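Beta-galactosidase (Streptococcus pneumoniae, PDB 4CUA) hydrolyses terminal beta-galactosides as a whole enzyme, the crystallised fragment being a carbohydrate-binding module that probably binds galactose-containing glycans. Local coordinates at residues 19-24 and 157-162. Residues are numbered along the deposited sequence; the frame is centred on the assembly and turned at random. Where two conformers were deposited one is given.
Sequences LAFASD and AIRIRM. With EDO (1,2-ethanediol), chain E.
With chi1 at 61° for Phe21 and 74° for Arg159, each side chain sets its CG between the backbone N and the carbonyl carbon, which carries the Phe21 ring across to residues 157-159 and leaves Arg159 CB against that ring. The ring reaches over with its far end: Phe21 CE2 lies 4.1 Å from Ala157 CB, while Phe21 CZ is 4.2 Å from Arg159 CB and 4.0 Å from Ile158 O, all three approached obliquely. A methyl group is small enough to sit obliquely against the far end of the ring, and phenylalanine is long enough to span strands whose axes stay 8.8 Å apart. No hydrogen bond joins the two segments, because strand 58-67 lies between them and pairs antiparallel with both; their roughly parallel course follows from that shared neighbour in the beta-sandwich of this galactose-binding-like domain. Extended from CG to NE, Arg159 carries its guanidinium past the ring to a 1,2-ethanediol probably taken up from the crystallisation liquor. Arg159 NH1 donates to EDO O2 at 2.7 Å, bent to 145°, and the same oxygen lies in the plane of the Phe21 ring, at its edge, 3.3 Å from Phe21 CE1. Ser60 and Asn123 also hydrogen-bond the diol. Phe122 stacks on Phe21. A long, charged, multi-donor arginine can meet the Glu98 carboxylate in a salt bridge, Trp128 in a cation-pi contact and the diol together. An aromatic edge beside a charged N-H donor thus holds one hydroxyl, an arrangement compatible with sugar binding, although the ethanediol alone does not establish a glycan site.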
loop_
_atom_site.group_PDB
_atom_site.type_symbol
_atom_site.label_atom_id
_atom_site.label_comp_id
_atom_site.label_asym_id
_atom_site.label_seq_id
_atom_site.Cartn_x
_atom_site.Cartn_y
_atom_site.Cartn_z
ATOM N N LEU A 19 -6.345 7.030 -3.821
ATOM C CA LEU A 19 -6.495 6.953 -2.366
ATOM C C LEU A 19 -5.728 5.748 -1.901
ATOM O O LEU A 19 -5.893 4.650 -2.429
ATOM C CB LEU A 19 -7.971 6.706 -2.012
ATOM C CG LEU A 19 -8.413 6.411 -0.591
ATOM C CD1 LEU A 19 -8.186 7.647 0.269
ATOM C CD2 LEU A 19 -9.912 6.118 -0.621
ATOM N N ALA A 20 -4.870 5.949 -0.912
ATOM C CA ALA A 20 -4.240 4.839 -0.190
ATOM C C ALA A 20 -5.219 4.259 0.800
ATOM O O ALA A 20 -6.054 4.952 1.421
ATOM C CB ALA A 20 -2.997 5.336 0.548
ATOM N N PHE A 21 -5.138 2.950 1.001
ATOM C CA PHE A 21 -6.010 2.274 1.964
ATOM C C PHE A 21 -5.165 1.188 2.656
ATOM O O PHE A 21 -4.141 0.733 2.155
ATOM C CB PHE A 21 -7.240 1.677 1.266
ATOM C CG PHE A 21 -6.911 0.622 0.214
ATOM C CD1 PHE A 21 -6.765 -0.712 0.545
ATOM C CD2 PHE A 21 -6.780 0.970 -1.149
ATOM C CE1 PHE A 21 -6.507 -1.656 -0.403
ATOM C CE2 PHE A 21 -6.495 0.026 -2.072
ATOM C CZ PHE A 21 -6.327 -1.288 -1.706
ATOM N N ALA A 22 -5.618 0.785 3.862
ATOM C CA ALA A 22 -4.980 -0.261 4.619
ATOM C C ALA A 22 -6.001 -1.082 5.322
ATOM O O ALA A 22 -7.079 -0.586 5.647
ATOM C CB ALA A 22 -4.026 0.300 5.627
ATOM N N SER A 23 -5.682 -2.350 5.544
ATOM C CA SER A 23 -6.614 -3.190 6.327
ATOM C C SER A 23 -6.744 -2.669 7.773
ATOM O O SER A 23 -7.820 -2.725 8.372
ATOM C CB SER A 23 -6.078 -4.611 6.322
ATOM O OG SER A 23 -4.774 -4.706 6.775
ATOM N N ASP A 24 -5.665 -2.173 8.333
ATOM C CA ASP A 24 -5.576 -1.652 9.676
ATOM C C ASP A 24 -4.339 -0.780 9.764
ATOM O O ASP A 24 -3.363 -0.919 8.987
ATOM C CB ASP A 24 -5.501 -2.785 10.711
ATOM C CG ASP A 24 -5.700 -2.332 12.088
ATOM O OD1 ASP A 24 -6.539 -1.466 12.340
ATOM O OD2 ASP A 24 -4.975 -2.901 13.004
ATOM N N ALA A 157 -7.131 -1.454 -8.271
ATOM C CA ALA A 157 -6.316 -1.378 -7.034
ATOM C C ALA A 157 -5.272 -2.424 -6.971
ATOM O O ALA A 157 -5.481 -3.557 -7.425
ATOM C CB ALA A 157 -7.219 -1.490 -5.824
ATOM N N ILE A 158 -4.125 -2.096 -6.418
ATOM C CA ILE A 158 -3.203 -3.087 -5.990
ATOM C C ILE A 158 -2.946 -2.874 -4.531
ATOM O O ILE A 158 -3.150 -1.759 -4.041
ATOM C CB ILE A 158 -1.909 -3.178 -6.837
ATOM C CG1 ILE A 158 -1.050 -1.923 -6.616
ATOM C CG2 ILE A 158 -2.302 -3.444 -8.293
ATOM C CD1 ILE A 158 0.410 -2.114 -6.935
ATOM N N ARG A 159 -2.504 -3.924 -3.884
ATOM C CA ARG A 159 -2.075 -3.866 -2.499
ATOM C C ARG A 159 -0.921 -4.802 -2.224
ATOM O O ARG A 159 -0.667 -5.783 -2.971
ATOM C CB ARG A 159 -3.198 -4.154 -1.513
ATOM C CG ARG A 159 -3.621 -5.621 -1.419
ATOM C CD ARG A 159 -4.875 -5.741 -0.566
ATOM N NE ARG A 159 -5.168 -7.164 -0.396
ATOM C CZ ARG A 159 -6.242 -7.584 0.286
ATOM N NH1 ARG A 159 -7.043 -6.717 0.892
ATOM N NH2 ARG A 159 -6.448 -8.879 0.380
ATOM N N ILE A 160 -0.180 -4.489 -1.183
ATOM C CA ILE A 160 0.851 -5.320 -0.660
ATOM C C ILE A 160 0.411 -5.760 0.754
ATOM O O ILE A 160 0.177 -4.972 1.606
ATOM C CB ILE A 160 2.274 -4.691 -0.777
ATOM C CG1 ILE A 160 3.319 -5.648 -0.303
ATOM C CG2 ILE A 160 2.351 -3.344 -0.035
ATOM C CD1 ILE A 160 4.758 -5.210 -0.494
ATOM N N ARG A 161 0.325 -7.082 0.926
ATOM C CA ARG A 161 -0.196 -7.711 2.157
ATOM C C ARG A 161 0.966 -8.376 2.850
ATOM O O ARG A 161 1.701 -9.226 2.264
ATOM C CB ARG A 161 -1.286 -8.696 1.751
ATOM C CG ARG A 161 -1.907 -9.422 2.953
ATOM C CD ARG A 161 -3.181 -10.090 2.569
ATOM N NE ARG A 161 -3.076 -10.949 1.387
ATOM C CZ ARG A 161 -2.570 -12.171 1.367
ATOM N NH1 ARG A 161 -2.148 -12.769 2.477
ATOM N NH2 ARG A 161 -2.545 -12.815 0.219
HETATM N N MSE A 162 1.198 -7.990 4.103
HETATM C CA MSE A 162 2.477 -8.153 4.741
HETATM C C MSE A 162 2.430 -8.647 6.173
HETATM O O MSE A 162 1.581 -8.196 6.933
HETATM C CB MSE A 162 3.171 -6.782 4.875
HETATM C CG MSE A 162 3.416 -6.173 3.486
HETATM SE SE MSE A 162 3.925 -4.278 3.629
HETATM C CE MSE A 162 2.218 -3.581 4.272
HETATM C C1 EDO E . -8.352 -5.033 3.184
HETATM O O1 EDO E . -8.990 -4.600 4.293
HETATM C C2 EDO E . -7.673 -3.749 2.551
HETATM O O2 EDO E . -6.642 -4.159 1.818
#